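Local coordinates for protein 6-phospho-alpha-glucosidase (Merdibacter massiliensis, PDB 6VC6) that hydrolyses 6-phospho-alpha-glucosides, probably by the NAD- and manganese-dependent redox mechanism known for glycoside hydrolase family 4, at residues A[129-134]-A[157-162]; A[176-181]-A[186-191]; A[204-209]-A[213-218]. All blocks are in the same frame, centred on the assembly; numbering follows the deposited sequence.

Contact 1 (A[129-134]-A[157-162])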
ATOM      1  N   SER A 129      10.464 -13.586  -3.591  1.00 39.78           N
ATOM      2  CA  SER A 129      10.162 -13.139  -4.946  1.00 40.49           C
ATOM      3  C   SER A 129      11.248 -12.216  -5.488  1.00 39.50           C
ATOM      4  O   SER A 129      11.623 -12.317  -6.662  1.00 40.37           O
ATOM      5  CB  SER A 129       8.803 -12.441  -4.978  1.00 37.50           C
ATOM      6  OG  SER A 129       8.497 -11.996  -6.288  1.00 43.29           O
ATOM      7  N   ILE A 130      11.760 -11.308  -4.655  1.00 36.87           N
ATOM      8  CA  ILE A 130      12.793 -10.384  -5.115  1.00 40.52           C
ATOM      9  C   ILE A 130      14.065 -11.141  -5.475  1.00 39.51           C
ATOM     10  O   ILE A 130      14.747 -10.807  -6.452  1.00 37.56           O
ATOM     11  CB  ILE A 130      13.059  -9.299  -4.055  1.00 33.10           C
ATOM     12  CG1 ILE A 130      11.767  -8.552  -3.712  1.00 42.03           C
ATOM     13  CG2 ILE A 130      14.138  -8.333  -4.538  1.00 37.49           C
ATOM     14  CD1 ILE A 130      11.547  -7.282  -4.502  1.00 38.17           C
ATOM     15  N   HIS A 131      14.404 -12.174  -4.697  1.00 39.35           N
ATOM     16  CA  HIS A 131      15.581 -12.979  -5.010  1.00 39.97           C
ATOM     17  C   HIS A 131      15.458 -13.619  -6.387  1.00 43.05           C
ATOM     18  O   HIS A 131      16.440 -13.702  -7.132  1.00 40.57           O
ATOM     19  CB  HIS A 131      15.789 -14.048  -3.937  1.00 39.95           C
ATOM     20  CG  HIS A 131      16.538 -13.562  -2.736  1.00 42.01           C
ATOM     21  ND1 HIS A 131      17.781 -12.973  -2.822  1.00 42.74           N
ATOM     22  CD2 HIS A 131      16.220 -13.579  -1.420  1.00 40.67           C
ATOM     23  CE1 HIS A 131      18.197 -12.647  -1.611  1.00 46.04           C
ATOM     24  NE2 HIS A 131      17.268 -13.004  -0.742  1.00 41.43           N
ATOM     25  N   GLN A 132      14.263 -14.079  -6.724  1.00 41.06           N
ATOM     26  CA  GLN A 132      14.036 -14.631  -8.046  1.00 41.62           C
ATOM     27  C   GLN A 132      14.209 -13.582  -9.126  1.00 44.48           C
ATOM     28  O   GLN A 132      14.839 -13.838 -10.140  1.00 44.54           O
ATOM     29  CB  GLN A 132      12.649 -15.245  -8.148  1.00 45.60           C
ATOM     30  CG  GLN A 132      12.490 -16.549  -7.398  1.00 46.34           C
ATOM     31  CD  GLN A 132      11.124 -17.166  -7.600  1.00 50.54           C
ATOM     32  OE1 GLN A 132      10.202 -16.512  -8.054  1.00 50.82           O
ATOM     33  NE2 GLN A 132      10.998 -18.433  -7.270  1.00 48.70           N
ATOM     34  N   ILE A 133      13.669 -12.393  -8.887  1.00 39.63           N
ATOM     35  CA  ILE A 133      13.727 -11.312  -9.856  1.00 40.58           C
ATOM     36  C   ILE A 133      15.166 -10.902 -10.118  1.00 42.60           C
ATOM     37  O   ILE A 133      15.556 -10.696 -11.247  1.00 39.67           O
ATOM     38  CB  ILE A 133      12.945 -10.080  -9.354  1.00 42.30           C
ATOM     39  CG1 ILE A 133      11.455 -10.396  -9.224  1.00 41.37           C
ATOM     40  CG2 ILE A 133      13.151  -8.886 -10.269  1.00 39.17           C
ATOM     41  CD1 ILE A 133      10.695  -9.406  -8.378  1.00 38.23           C
ATOM     42  N   ARG A 134      15.944 -10.804  -9.051  1.00 37.84           N
ATOM     43  CA  ARG A 134      17.331 -10.387  -9.133  1.00 35.58           C
ATOM     44  C   ARG A 134      18.198 -11.420  -9.839  1.00 41.91           C
ATOM     45  O   ARG A 134      19.278 -11.113 -10.317  1.00 39.10           O
ATOM     46  CB  ARG A 134      17.874 -10.014  -7.759  1.00 32.33           C
ATOM     47  CG  ARG A 134      17.316  -8.707  -7.220  1.00 38.48           C
ATOM     48  CD  ARG A 134      17.181  -7.657  -8.304  1.00 34.59           C
ATOM     49  NE  ARG A 134      16.872  -6.348  -7.762  1.00 39.97           N
ATOM     50  CZ  ARG A 134      16.275  -5.377  -8.439  1.00 38.75           C
ATOM     51  NH1 ARG A 134      16.035  -4.221  -7.862  1.00 36.64           N
ATOM     52  NH2 ARG A 134      15.920  -5.558  -9.693  1.00 37.53           N
ATOM     53  N   ARG A 157      14.768  -3.617   3.582  1.00 35.03           N
ATOM     54  CA  ARG A 157      15.942  -2.823   3.932  1.00 35.31           C
ATOM     55  C   ARG A 157      17.063  -3.708   4.461  1.00 39.94           C
ATOM     56  O   ARG A 157      18.240  -3.485   4.156  1.00 33.86           O
ATOM     57  CB  ARG A 157      15.564  -1.759   4.963  1.00 36.16           C
ATOM     58  CG  ARG A 157      16.740  -0.949   5.487  1.00 37.33           C
ATOM     59  CD  ARG A 157      16.343  -0.102   6.688  1.00 36.51           C
ATOM     60  NE  ARG A 157      16.129  -0.906   7.889  1.00 35.03           N
ATOM     61  CZ  ARG A 157      17.105  -1.344   8.678  1.00 39.59           C
ATOM     62  NH1 ARG A 157      18.369  -1.061   8.395  1.00 38.44           N
ATOM     63  NH2 ARG A 157      16.819  -2.067   9.753  1.00 31.87           N
ATOM     64  N   ARG A 158      16.714  -4.727   5.250  1.00 34.19           N
ATOM     65  CA  ARG A 158      17.723  -5.621   5.803  1.00 33.52           C
ATOM     66  C   ARG A 158      18.195  -6.646   4.778  1.00 36.34           C
ATOM     67  O   ARG A 158      19.391  -6.946   4.703  1.00 41.23           O
ATOM     68  CB  ARG A 158      17.174  -6.333   7.040  1.00 37.37           C
ATOM     69  CG  ARG A 158      16.671  -5.407   8.136  1.00 39.07           C
ATOM     70  CD  ARG A 158      16.492  -6.171   9.436  1.00 36.16           C
ATOM     71  NE  ARG A 158      15.697  -5.434  10.413  1.00 50.19           N
ATOM     72  CZ  ARG A 158      15.388  -5.896  11.620  1.00 50.87           C
ATOM     73  NH1 ARG A 158      15.804  -7.098  11.997  1.00 37.89           N
ATOM     74  NH2 ARG A 158      14.657  -5.160  12.449  1.00 40.02           N
ATOM     75  N   GLU A 159      17.271  -7.192   3.984  1.00 35.58           N
ATOM     76  CA  GLU A 159      17.632  -8.265   3.062  1.00 36.22           C
ATOM     77  C   GLU A 159      18.447  -7.740   1.886  1.00 39.52           C
ATOM     78  O   GLU A 159      19.368  -8.416   1.412  1.00 39.44           O
ATOM     79  CB  GLU A 159      16.376  -8.977   2.566  1.00 37.68           C
ATOM     80  CG  GLU A 159      16.656 -10.197   1.701  1.00 40.20           C
ATOM     81  CD  GLU A 159      17.188 -11.371   2.498  1.00 43.12           C
ATOM     82  OE1 GLU A 159      16.774 -11.536   3.665  1.00 43.22           O
ATOM     83  OE2 GLU A 159      18.020 -12.129   1.958  1.00 51.19           O
ATOM     84  N   PHE A 160      18.127  -6.544   1.399  1.00 34.29           N
ATOM     85  CA  PHE A 160      18.790  -5.954   0.236  1.00 38.84           C
ATOM     86  C   PHE A 160      19.311  -4.570   0.602  1.00 38.35           C
ATOM     87  O   PHE A 160      18.773  -3.548   0.159  1.00 40.32           O
ATOM     88  CB  PHE A 160      17.837  -5.892  -0.957  1.00 35.65           C
ATOM     89  CG  PHE A 160      17.168  -7.201  -1.264  1.00 42.03           C
ATOM     90  CD1 PHE A 160      17.826  -8.176  -1.997  1.00 41.02           C
ATOM     91  CD2 PHE A 160      15.883  -7.461  -0.815  1.00 36.67           C
ATOM     92  CE1 PHE A 160      17.214  -9.383  -2.279  1.00 39.48           C
ATOM     93  CE2 PHE A 160      15.266  -8.666  -1.095  1.00 42.82           C
ATOM     94  CZ  PHE A 160      15.934  -9.630  -1.826  1.00 39.17           C
ATOM     95  N   PRO A 161      20.374  -4.502   1.409  1.00 39.89           N
ATOM     96  CA  PRO A 161      20.865  -3.186   1.846  1.00 41.36           C
ATOM     97  C   PRO A 161      21.535  -2.392   0.740  1.00 42.73           C
ATOM     98  O   PRO A 161      21.560  -1.156   0.812  1.00 45.56           O
ATOM     99  CB  PRO A 161      21.853  -3.539   2.965  1.00 43.62           C
ATOM    100  CG  PRO A 161      22.344  -4.899   2.603  1.00 42.09           C
ATOM    101  CD  PRO A 161      21.182  -5.606   1.955  1.00 41.33           C
ATOM    102  N   ASP A 162      22.075  -3.054  -0.281  1.00 43.46           N
ATOM    103  CA  ASP A 162      22.773  -2.379  -1.367  1.00 48.83           C
ATOM    104  C   ASP A 162      21.934  -2.257  -2.632  1.00 48.73           C
ATOM    105  O   ASP A 162      22.413  -1.698  -3.623  1.00 52.03           O
ATOM    106  CB  ASP A 162      24.083  -3.108  -1.684  1.00 46.57           C
ATOM    107  CG  ASP A 162      24.956  -3.295  -0.457  1.00 50.29           C
ATOM    108  OD1 ASP A 162      25.323  -4.450  -0.157  1.00 57.29           O
ATOM    109  OD2 ASP A 162      25.273  -2.286   0.208  1.00 55.74           O
TER
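Phe160 pushes its ring between Ile130 and His131. The tight part of the contact lies here. Ile130 CG2 sits over one face of the phenyl ring, 3.5 Å from Phe160 CZ and 3.6 Å from Phe160 CE2, a CH-pi contact displaced toward the rim. CG2 is the Ile130 branch anti to the backbone N, and this turns it to the ring while the other branch leads away. The opposite face of the phenyl ring carries CG of the preceding residue, Glu159. Phe160 also turns an edge to the imidazole. Its CZ stands 3.7 Å above the plane of the His131 ring, over the centre, and its CE1 is 3.5 Å from His131 CE1. This is an edge-to-face pair with the ring planes 54° apart and the centroids of His131 and Phe160 4.8 Å apart.

The two helices belong to the Rossmann-type half of the enzyme. Helix 113-136 precedes strand 141-144 of the parallel sheet and helix 149-159 follows it. Phe160, the first residue past the helical end, reaches from one helix to the other. Ile130 is buried and also touches Met83 and Ile142 on the strands beneath. Its side chain is about 10 Å from the bound NAD.

The outer side is looser and polar, and both of its residues are partly exposed. His131 NE2 donates to Glu159 OE2 at 2.9 Å, with an N-H...O angle of 156°. The oxygen lies in the imidazole plane, but the N-H meets it from above the carboxylate plane. The Glu159 chain is bent at chi2 (72°), which swings the carboxylate to this edge. Glu159 OE1 is bonded to Tyr399 OH, so the carboxylate also ties helix 378-400 to the pair.

Contact 2 (A[176-181]-A[186-191])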
ATOM      1  N   ILE A 176      -5.907  11.301  -0.276  1.00 41.23           N
ATOM      2  CA  ILE A 176      -6.320  12.393   0.599  1.00 41.24           C
ATOM      3  C   ILE A 176      -6.233  13.724  -0.137  1.00 44.94           C
ATOM      4  O   ILE A 176      -7.113  14.584  -0.002  1.00 40.81           O
ATOM      5  CB  ILE A 176      -5.473  12.391   1.884  1.00 38.31           C
ATOM      6  CG1 ILE A 176      -5.897  11.234   2.789  1.00 47.47           C
ATOM      7  CG2 ILE A 176      -5.601  13.716   2.620  1.00 40.29           C
ATOM      8  CD1 ILE A 176      -4.859  10.857   3.811  1.00 47.11           C
HETATM    9  N   MSE A 177      -5.184  13.911  -0.932  1.00 41.20           N
HETATM   10  CA  MSE A 177      -5.043  15.111  -1.750  1.00 46.81           C
HETATM   11  C   MSE A 177      -6.173  15.188  -2.770  1.00 43.67           C
HETATM   12  O   MSE A 177      -6.697  16.265  -3.052  1.00 41.98           O
HETATM   13  CB  MSE A 177      -3.685  15.130  -2.455  1.00 40.62           C
HETATM   14  CG  MSE A 177      -2.500  15.372  -1.528  1.00 43.54           C
HETATM   15 SE   MSE A 177      -2.546  17.115  -0.647  1.00 53.51          SE
HETATM   16  CE  MSE A 177      -3.302  16.575   1.070  1.00 50.85           C
ATOM     17  N   ARG A 178      -6.542  14.029  -3.321  1.00 40.66           N
ATOM     18  CA  ARG A 178      -7.681  13.976  -4.232  1.00 45.01           C
ATOM     19  C   ARG A 178      -8.973  14.345  -3.515  1.00 47.99           C
ATOM     20  O   ARG A 178      -9.820  15.055  -4.070  1.00 45.06           O
ATOM     21  CB  ARG A 178      -7.794  12.584  -4.853  1.00 40.78           C
ATOM     22  CG  ARG A 178      -6.720  12.266  -5.880  1.00 45.92           C
ATOM     23  CD  ARG A 178      -6.827  10.826  -6.357  1.00 42.87           C
ATOM     24  NE  ARG A 178      -5.951  10.559  -7.494  1.00 48.39           N
ATOM     25  CZ  ARG A 178      -6.312  10.701  -8.766  1.00 45.86           C
ATOM     26  NH1 ARG A 178      -7.536  11.110  -9.067  1.00 43.82           N
ATOM     27  NH2 ARG A 178      -5.448  10.436  -9.736  1.00 45.83           N
ATOM     28  N   SER A 179      -9.140  13.873  -2.277  1.00 41.97           N
ATOM     29  CA  SER A 179     -10.318  14.238  -1.498  1.00 43.22           C
ATOM     30  C   SER A 179     -10.319  15.726  -1.171  1.00 48.71           C
ATOM     31  O   SER A 179     -11.377  16.366  -1.165  1.00 46.92           O
ATOM     32  CB  SER A 179     -10.379  13.409  -0.217  1.00 45.42           C
ATOM     33  OG  SER A 179     -10.559  12.033  -0.507  1.00 48.74           O
ATOM     34  N   VAL A 180      -9.142  16.290  -0.895  1.00 44.49           N
ATOM     35  CA  VAL A 180      -9.042  17.722  -0.627  1.00 40.22           C
ATOM     36  C   VAL A 180      -9.402  18.523  -1.872  1.00 45.91           C
ATOM     37  O   VAL A 180     -10.052  19.572  -1.786  1.00 43.73           O
ATOM     38  CB  VAL A 180      -7.632  18.065  -0.112  1.00 42.40           C
ATOM     39  CG1 VAL A 180      -7.362  19.558  -0.228  1.00 36.39           C
ATOM     40  CG2 VAL A 180      -7.465  17.599   1.327  1.00 40.20           C
ATOM     41  N   SER A 181      -8.997  18.039  -3.049  1.00 40.99           N
ATOM     42  CA  SER A 181      -9.319  18.740  -4.287  1.00 45.32           C
ATOM     43  C   SER A 181     -10.822  18.800  -4.522  1.00 50.82           C
ATOM     44  O   SER A 181     -11.329  19.797  -5.048  1.00 50.92           O
ATOM     45  CB  SER A 181      -8.622  18.067  -5.467  1.00 44.30           C
ATOM     46  OG  SER A 181      -9.251  16.843  -5.805  1.00 49.31           O
ATOM     47  N   VAL A 186     -10.776  22.137  -6.838  1.00 56.87           N
ATOM     48  CA  VAL A 186      -9.544  22.419  -7.560  1.00 49.38           C
ATOM     49  C   VAL A 186      -9.017  21.113  -8.137  1.00 51.12           C
ATOM     50  O   VAL A 186      -9.492  20.025  -7.814  1.00 54.07           O
ATOM     51  CB  VAL A 186      -8.475  23.083  -6.665  1.00 53.35           C
ATOM     52  CG1 VAL A 186      -8.943  24.451  -6.195  1.00 47.94           C
ATOM     53  CG2 VAL A 186      -8.142  22.186  -5.480  1.00 47.82           C
ATOM     54  N   SER A 187      -8.023  21.236  -9.014  1.00 52.30           N
ATOM     55  CA  SER A 187      -7.325  20.068  -9.530  1.00 49.87           C
ATOM     56  C   SER A 187      -6.348  19.563  -8.477  1.00 55.81           C
ATOM     57  O   SER A 187      -5.590  20.347  -7.898  1.00 49.45           O
ATOM     58  CB  SER A 187      -6.589  20.410 -10.825  1.00 53.75           C
ATOM     59  OG  SER A 187      -5.663  19.395 -11.170  1.00 60.82           O
ATOM     60  N   TRP A 188      -6.375  18.252  -8.220  1.00 49.55           N
ATOM     61  CA  TRP A 188      -5.503  17.688  -7.196  1.00 52.17           C
ATOM     62  C   TRP A 188      -4.031  17.828  -7.556  1.00 51.69           C
ATOM     63  O   TRP A 188      -3.180  17.809  -6.660  1.00 47.70           O
ATOM     64  CB  TRP A 188      -5.859  16.218  -6.952  1.00 44.95           C
ATOM     65  CG  TRP A 188      -5.351  15.275  -7.997  1.00 48.97           C
ATOM     66  CD1 TRP A 188      -6.004  14.871  -9.126  1.00 52.97           C
ATOM     67  CD2 TRP A 188      -4.086  14.603  -8.005  1.00 49.67           C
ATOM     68  NE1 TRP A 188      -5.221  13.996  -9.839  1.00 49.57           N
ATOM     69  CE2 TRP A 188      -4.038  13.815  -9.172  1.00 52.07           C
ATOM     70  CE3 TRP A 188      -2.987  14.596  -7.140  1.00 50.95           C
ATOM     71  CZ2 TRP A 188      -2.937  13.027  -9.495  1.00 53.49           C
ATOM     72  CZ3 TRP A 188      -1.895  13.814  -7.463  1.00 51.92           C
ATOM     73  CH2 TRP A 188      -1.876  13.041  -8.630  1.00 53.47           C
ATOM     74  N   GLU A 189      -3.714  17.984  -8.841  1.00 51.82           N
ATOM     75  CA  GLU A 189      -2.336  18.189  -9.270  1.00 54.54           C
ATOM     76  C   GLU A 189      -1.808  19.578  -8.928  1.00 49.33           C
ATOM     77  O   GLU A 189      -0.620  19.836  -9.147  1.00 48.99           O
ATOM     78  CB  GLU A 189      -2.220  17.948 -10.776  1.00 58.05           C
ATOM     79  CG  GLU A 189      -2.197  16.481 -11.172  1.00 59.03           C
ATOM     80  CD  GLU A 189      -3.410  16.084 -11.993  1.00 72.25           C
ATOM     81  OE1 GLU A 189      -3.232  15.651 -13.151  1.00 79.86           O
ATOM     82  OE2 GLU A 189      -4.542  16.199 -11.477  1.00 74.98           O
ATOM     83  N   ASP A 190      -2.647  20.471  -8.401  1.00 45.93           N
ATOM     84  CA  ASP A 190      -2.232  21.817  -8.032  1.00 54.27           C
ATOM     85  C   ASP A 190      -2.066  21.984  -6.525  1.00 52.96           C
ATOM     86  O   ASP A 190      -2.124  23.111  -6.021  1.00 46.51           O
ATOM     87  CB  ASP A 190      -3.230  22.842  -8.570  1.00 56.44           C
ATOM     88  CG  ASP A 190      -3.245  22.899 -10.085  1.00 57.60           C
ATOM     89  OD1 ASP A 190      -4.339  23.059 -10.666  1.00 65.56           O
ATOM     90  OD2 ASP A 190      -2.161  22.780 -10.695  1.00 55.42           O
ATOM     91  N   LEU A 191      -1.864  20.888  -5.798  1.00 47.50           N
ATOM     92  CA  LEU A 191      -1.659  20.918  -4.357  1.00 46.70           C
ATOM     93  C   LEU A 191      -0.250  20.439  -4.038  1.00 46.43           C
ATOM     94  O   LEU A 191       0.177  19.387  -4.526  1.00 45.07           O
ATOM     95  CB  LEU A 191      -2.692  20.045  -3.638  1.00 41.67           C
ATOM     96  CG  LEU A 191      -4.165  20.328  -3.940  1.00 42.04           C
ATOM     97  CD1 LEU A 191      -5.042  19.184  -3.451  1.00 40.56           C
ATOM     98  CD2 LEU A 191      -4.601  21.644  -3.315  1.00 41.07           C
TER
HETATM   99  O   HOH W   1      -8.832  16.741  -9.048  1.00 51.48           O
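Trp188 lays one face of its indole on Arg178. Its CB starts against Ser181, 3.6 Å from Ser181 OG. Trp188 CG comes next, 3.9 Å from Arg178 CG, which sits over the five-membered ring. Further out, Trp188 NE1 lies 3.6 Å from Arg178 CZ, beneath one guanidinium face. At the six-membered ring, Trp188 CZ2 meets Arg178 NH2, also at 3.6 Å. The two side chains run side by side and point the same way. Their flat groups are 32° apart. The cation-pi contact is off-centre, toward the rim of the indole. Glu189 CG lies over the rim of the opposite indole face.

Below the stack the chain turns back on helix 172-184, which follows the manganese ligand Cys170. Val186 N donates to Ser181 O at 3.0 Å, in the carbonyl plane. With chi1 at 74°, Ser181 OG turns back to donate to Arg178 O in its own helix. A water accepts from Trp188 N and donates to Ser181 OG. On the buried side, Leu191 CD1 packs against Val180 CG1 at 4.0 Å, and Leu191 CB faces the selenium of Met177, a selenomethionine.

With Arg178 NE paired to Glu174 and NH1 bonded to Gln232, one guanidinium face still packs on the indole, consistent with a charge held in place by both kinds of contact.

Contact 3 (A[204-209]-A[213-218])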
ATOM      1  N   PHE A 204      -0.411  15.648   7.344  1.00 32.31           N
ATOM      2  CA  PHE A 204      -0.056  16.741   6.450  1.00 35.43           C
ATOM      3  C   PHE A 204       0.063  18.017   7.274  1.00 35.71           C
ATOM      4  O   PHE A 204      -0.925  18.480   7.854  1.00 35.95           O
ATOM      5  CB  PHE A 204      -1.100  16.916   5.346  1.00 36.78           C
ATOM      6  CG  PHE A 204      -1.121  15.798   4.342  1.00 33.92           C
ATOM      7  CD1 PHE A 204      -0.375  15.882   3.179  1.00 36.59           C
ATOM      8  CD2 PHE A 204      -1.896  14.669   4.556  1.00 32.17           C
ATOM      9  CE1 PHE A 204      -0.393  14.857   2.250  1.00 34.20           C
ATOM     10  CE2 PHE A 204      -1.920  13.642   3.630  1.00 33.37           C
ATOM     11  CZ  PHE A 204      -1.167  13.737   2.476  1.00 37.00           C
ATOM     12  N   THR A 205       1.270  18.581   7.330  1.00 31.96           N
ATOM     13  CA  THR A 205       1.495  19.813   8.073  1.00 36.92           C
ATOM     14  C   THR A 205       1.197  21.062   7.255  1.00 38.01           C
ATOM     15  O   THR A 205       0.910  22.113   7.840  1.00 37.40           O
ATOM     16  CB  THR A 205       2.939  19.873   8.582  1.00 39.66           C
ATOM     17  OG1 THR A 205       3.838  19.942   7.469  1.00 35.57           O
ATOM     18  CG2 THR A 205       3.262  18.640   9.414  1.00 37.89           C
ATOM     19  N   HIS A 206       1.261  20.973   5.929  1.00 38.53           N
ATOM     20  CA  HIS A 206       0.914  22.085   5.056  1.00 37.40           C
ATOM     21  C   HIS A 206       0.324  21.532   3.768  1.00 38.22           C
ATOM     22  O   HIS A 206       0.679  20.436   3.327  1.00 39.82           O
ATOM     23  CB  HIS A 206       2.128  22.968   4.734  1.00 42.98           C
ATOM     24  CG  HIS A 206       2.756  23.600   5.936  1.00 40.98           C
ATOM     25  ND1 HIS A 206       2.193  24.669   6.598  1.00 41.91           N
ATOM     26  CD2 HIS A 206       3.904  23.314   6.595  1.00 37.39           C
ATOM     27  CE1 HIS A 206       2.964  25.014   7.613  1.00 39.86           C
ATOM     28  NE2 HIS A 206       4.010  24.207   7.634  1.00 44.47           N
ATOM     29  N   VAL A 207      -0.590  22.299   3.176  1.00 40.74           N
ATOM     30  CA  VAL A 207      -1.173  21.981   1.872  1.00 42.55           C
ATOM     31  C   VAL A 207      -1.125  23.275   1.063  1.00 45.43           C
ATOM     32  O   VAL A 207      -2.028  24.114   1.146  1.00 44.96           O
ATOM     33  CB  VAL A 207      -2.603  21.441   1.973  1.00 42.53           C
ATOM     34  CG1 VAL A 207      -3.125  21.065   0.592  1.00 40.33           C
ATOM     35  CG2 VAL A 207      -2.662  20.240   2.909  1.00 41.58           C
ATOM     36  N   TYR A 208      -0.067  23.446   0.276  1.00 45.77           N
ATOM     37  CA  TYR A 208       0.172  24.690  -0.439  1.00 46.09           C
ATOM     38  C   TYR A 208      -0.454  24.659  -1.827  1.00 45.13           C
ATOM     39  O   TYR A 208      -0.445  23.627  -2.505  1.00 46.29           O
ATOM     40  CB  TYR A 208       1.672  24.955  -0.568  1.00 40.40           C
ATOM     41  CG  TYR A 208       2.379  25.244   0.737  1.00 43.63           C
ATOM     42  CD1 TYR A 208       3.409  24.427   1.185  1.00 39.64           C
ATOM     43  CD2 TYR A 208       2.026  26.339   1.515  1.00 39.68           C
ATOM     44  CE1 TYR A 208       4.066  24.690   2.373  1.00 38.35           C
ATOM     45  CE2 TYR A 208       2.675  26.609   2.707  1.00 40.46           C
ATOM     46  CZ  TYR A 208       3.692  25.781   3.130  1.00 41.92           C
ATOM     47  OH  TYR A 208       4.341  26.046   4.315  1.00 39.71           O
ATOM     48  N   ASP A 209      -0.994  25.802  -2.244  1.00 49.67           N
ATOM     49  CA  ASP A 209      -1.421  25.967  -3.624  1.00 51.42           C
ATOM     50  C   ASP A 209      -0.199  26.041  -4.532  1.00 52.04           C
ATOM     51  O   ASP A 209       0.807  26.668  -4.192  1.00 54.67           O
ATOM     52  CB  ASP A 209      -2.273  27.229  -3.768  1.00 49.97           C
ATOM     53  CG  ASP A 209      -2.604  27.548  -5.213  1.00 55.15           C
ATOM     54  OD1 ASP A 209      -3.320  26.749  -5.852  1.00 60.21           O
ATOM     55  OD2 ASP A 209      -2.153  28.603  -5.709  1.00 57.37           O
ATOM     56  N   GLY A 213       1.270  29.416  -3.671  1.00 53.90           N
ATOM     57  CA  GLY A 213       1.977  29.015  -2.473  1.00 44.62           C
ATOM     58  C   GLY A 213       1.254  29.287  -1.175  1.00 47.26           C
ATOM     59  O   GLY A 213       1.839  29.079  -0.105  1.00 42.08           O
ATOM     60  N   GLU A 214       0.007  29.749  -1.228  1.00 47.77           N
ATOM     61  CA  GLU A 214      -0.751  29.984  -0.008  1.00 47.78           C
ATOM     62  C   GLU A 214      -1.093  28.661   0.666  1.00 43.79           C
ATOM     63  O   GLU A 214      -1.498  27.697   0.010  1.00 43.51           O
ATOM     64  CB  GLU A 214      -2.032  30.760  -0.314  1.00 48.55           C
ATOM     65  CG  GLU A 214      -2.884  31.056   0.913  1.00 58.31           C
ATOM     66  CD  GLU A 214      -4.335  31.340   0.571  1.00 68.91           C
ATOM     67  OE1 GLU A 214      -4.792  30.903  -0.506  1.00 69.98           O
ATOM     68  OE2 GLU A 214      -5.018  32.000   1.382  1.00 73.14           O
ATOM     69  N   ASP A 215      -0.918  28.616   1.984  1.00 37.49           N
ATOM     70  CA  ASP A 215      -1.275  27.431   2.755  1.00 47.50           C
ATOM     71  C   ASP A 215      -2.791  27.281   2.758  1.00 44.62           C
ATOM     72  O   ASP A 215      -3.500  28.070   3.391  1.00 46.69           O
ATOM     73  CB  ASP A 215      -0.730  27.533   4.176  1.00 42.20           C
ATOM     74  CG  ASP A 215      -0.744  26.201   4.904  1.00 45.85           C
ATOM     75  OD1 ASP A 215      -1.220  25.204   4.321  1.00 39.94           O
ATOM     76  OD2 ASP A 215      -0.275  26.150   6.060  1.00 48.64           O
ATOM     77  N   LEU A 216      -3.292  26.276   2.040  1.00 44.72           N
ATOM     78  CA  LEU A 216      -4.725  26.026   1.974  1.00 43.90           C
ATOM     79  C   LEU A 216      -5.244  25.241   3.170  1.00 47.59           C
ATOM     80  O   LEU A 216      -6.461  25.072   3.296  1.00 46.61           O
ATOM     81  CB  LEU A 216      -5.066  25.277   0.683  1.00 44.75           C
ATOM     82  CG  LEU A 216      -4.642  25.965  -0.615  1.00 47.85           C
ATOM     83  CD1 LEU A 216      -4.858  25.042  -1.803  1.00 47.16           C
ATOM     84  CD2 LEU A 216      -5.400  27.271  -0.799  1.00 45.58           C
ATOM     85  N   LEU A 217      -4.356  24.769   4.045  1.00 46.32           N
ATOM     86  CA  LEU A 217      -4.792  23.977   5.192  1.00 48.29           C
ATOM     87  C   LEU A 217      -5.750  24.715   6.124  1.00 48.18           C
ATOM     88  O   LEU A 217      -6.706  24.076   6.598  1.00 46.05           O
ATOM     89  CB  LEU A 217      -3.561  23.471   5.958  1.00 45.34           C
ATOM     90  CG  LEU A 217      -3.803  22.407   7.030  1.00 50.81           C
ATOM     91  CD1 LEU A 217      -4.574  21.223   6.464  1.00 46.60           C
ATOM     92  CD2 LEU A 217      -2.487  21.953   7.645  1.00 47.25           C
ATOM     93  N   PRO A 218      -5.567  26.005   6.442  1.00 47.48           N
ATOM     94  CA  PRO A 218      -6.581  26.684   7.272  1.00 49.91           C
ATOM     95  C   PRO A 218      -7.976  26.648   6.672  1.00 49.37           C
ATOM     96  O   PRO A 218      -8.956  26.457   7.403  1.00 44.65           O
ATOM     97  CB  PRO A 218      -6.043  28.118   7.374  1.00 51.17           C
ATOM     98  CG  PRO A 218      -4.580  27.971   7.227  1.00 48.49           C
ATOM     99  CD  PRO A 218      -4.379  26.858   6.242  1.00 46.83           C
TER
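His206 and Asp215 meet with their side chains at about a right angle, the imidazole and carboxylate planes 57° apart. His206 ND1 donates to Asp215 OD2 at 2.9 Å, nearly straight at 172°. The oxygen lies in the ring plane, whereas the N-H reaches it from above the carboxylate plane. Tyr208 OH sits over the centre of one imidazole face. The Tyr208 ring slants past Asp215, with Tyr208 CE2 3.8 Å from Asp215 CB. With chi1 at -165° the Asp215 side chain swings its carboxylate over to the strand. There OD1 takes two bonds from opposite faces of its plane, from Val207 N and from Leu217 N, each 3.2 Å away. Val207 CG2 meets Leu217 CD1, the two side chains crossing at about a right angle.

Backbone bonds hold the two arms. Leu216 N donates to Val207 O at 2.7 Å, and Asp209 N to Glu214 O at 3.0 Å. Gly213 N closes the turn on Asp209 O. Tyr208 and Asp215 form a single beta bridge. Asp215 OD1 taking Leu217 N is an Asx turn, which gives a capping bond at the entry to helix 217-227.

All three contacts are partly buried, and none lies wholly in the core. Contact 1 stands apart, with its centre 35 Å from that of contact 2 and 38 Å from that of contact 3. It joins two helices beside the large sheet of the nucleotide-binding half. Contacts 2 and 3 are neighbours, with centres 11 Å apart, and they share an apolar layer. Met177 CE touches Phe204 CE1 at 3.6 Å. Through this pair helix 172-184 packs on the small antiparallel sheet, while Leu191 meets Leu216. Contacts 1 and 3 each use a histidine-carboxylate bond, while contact 2 relies on a cation-pi stack. Backbone bonding is heaviest in contact 3 and absent across contact 1.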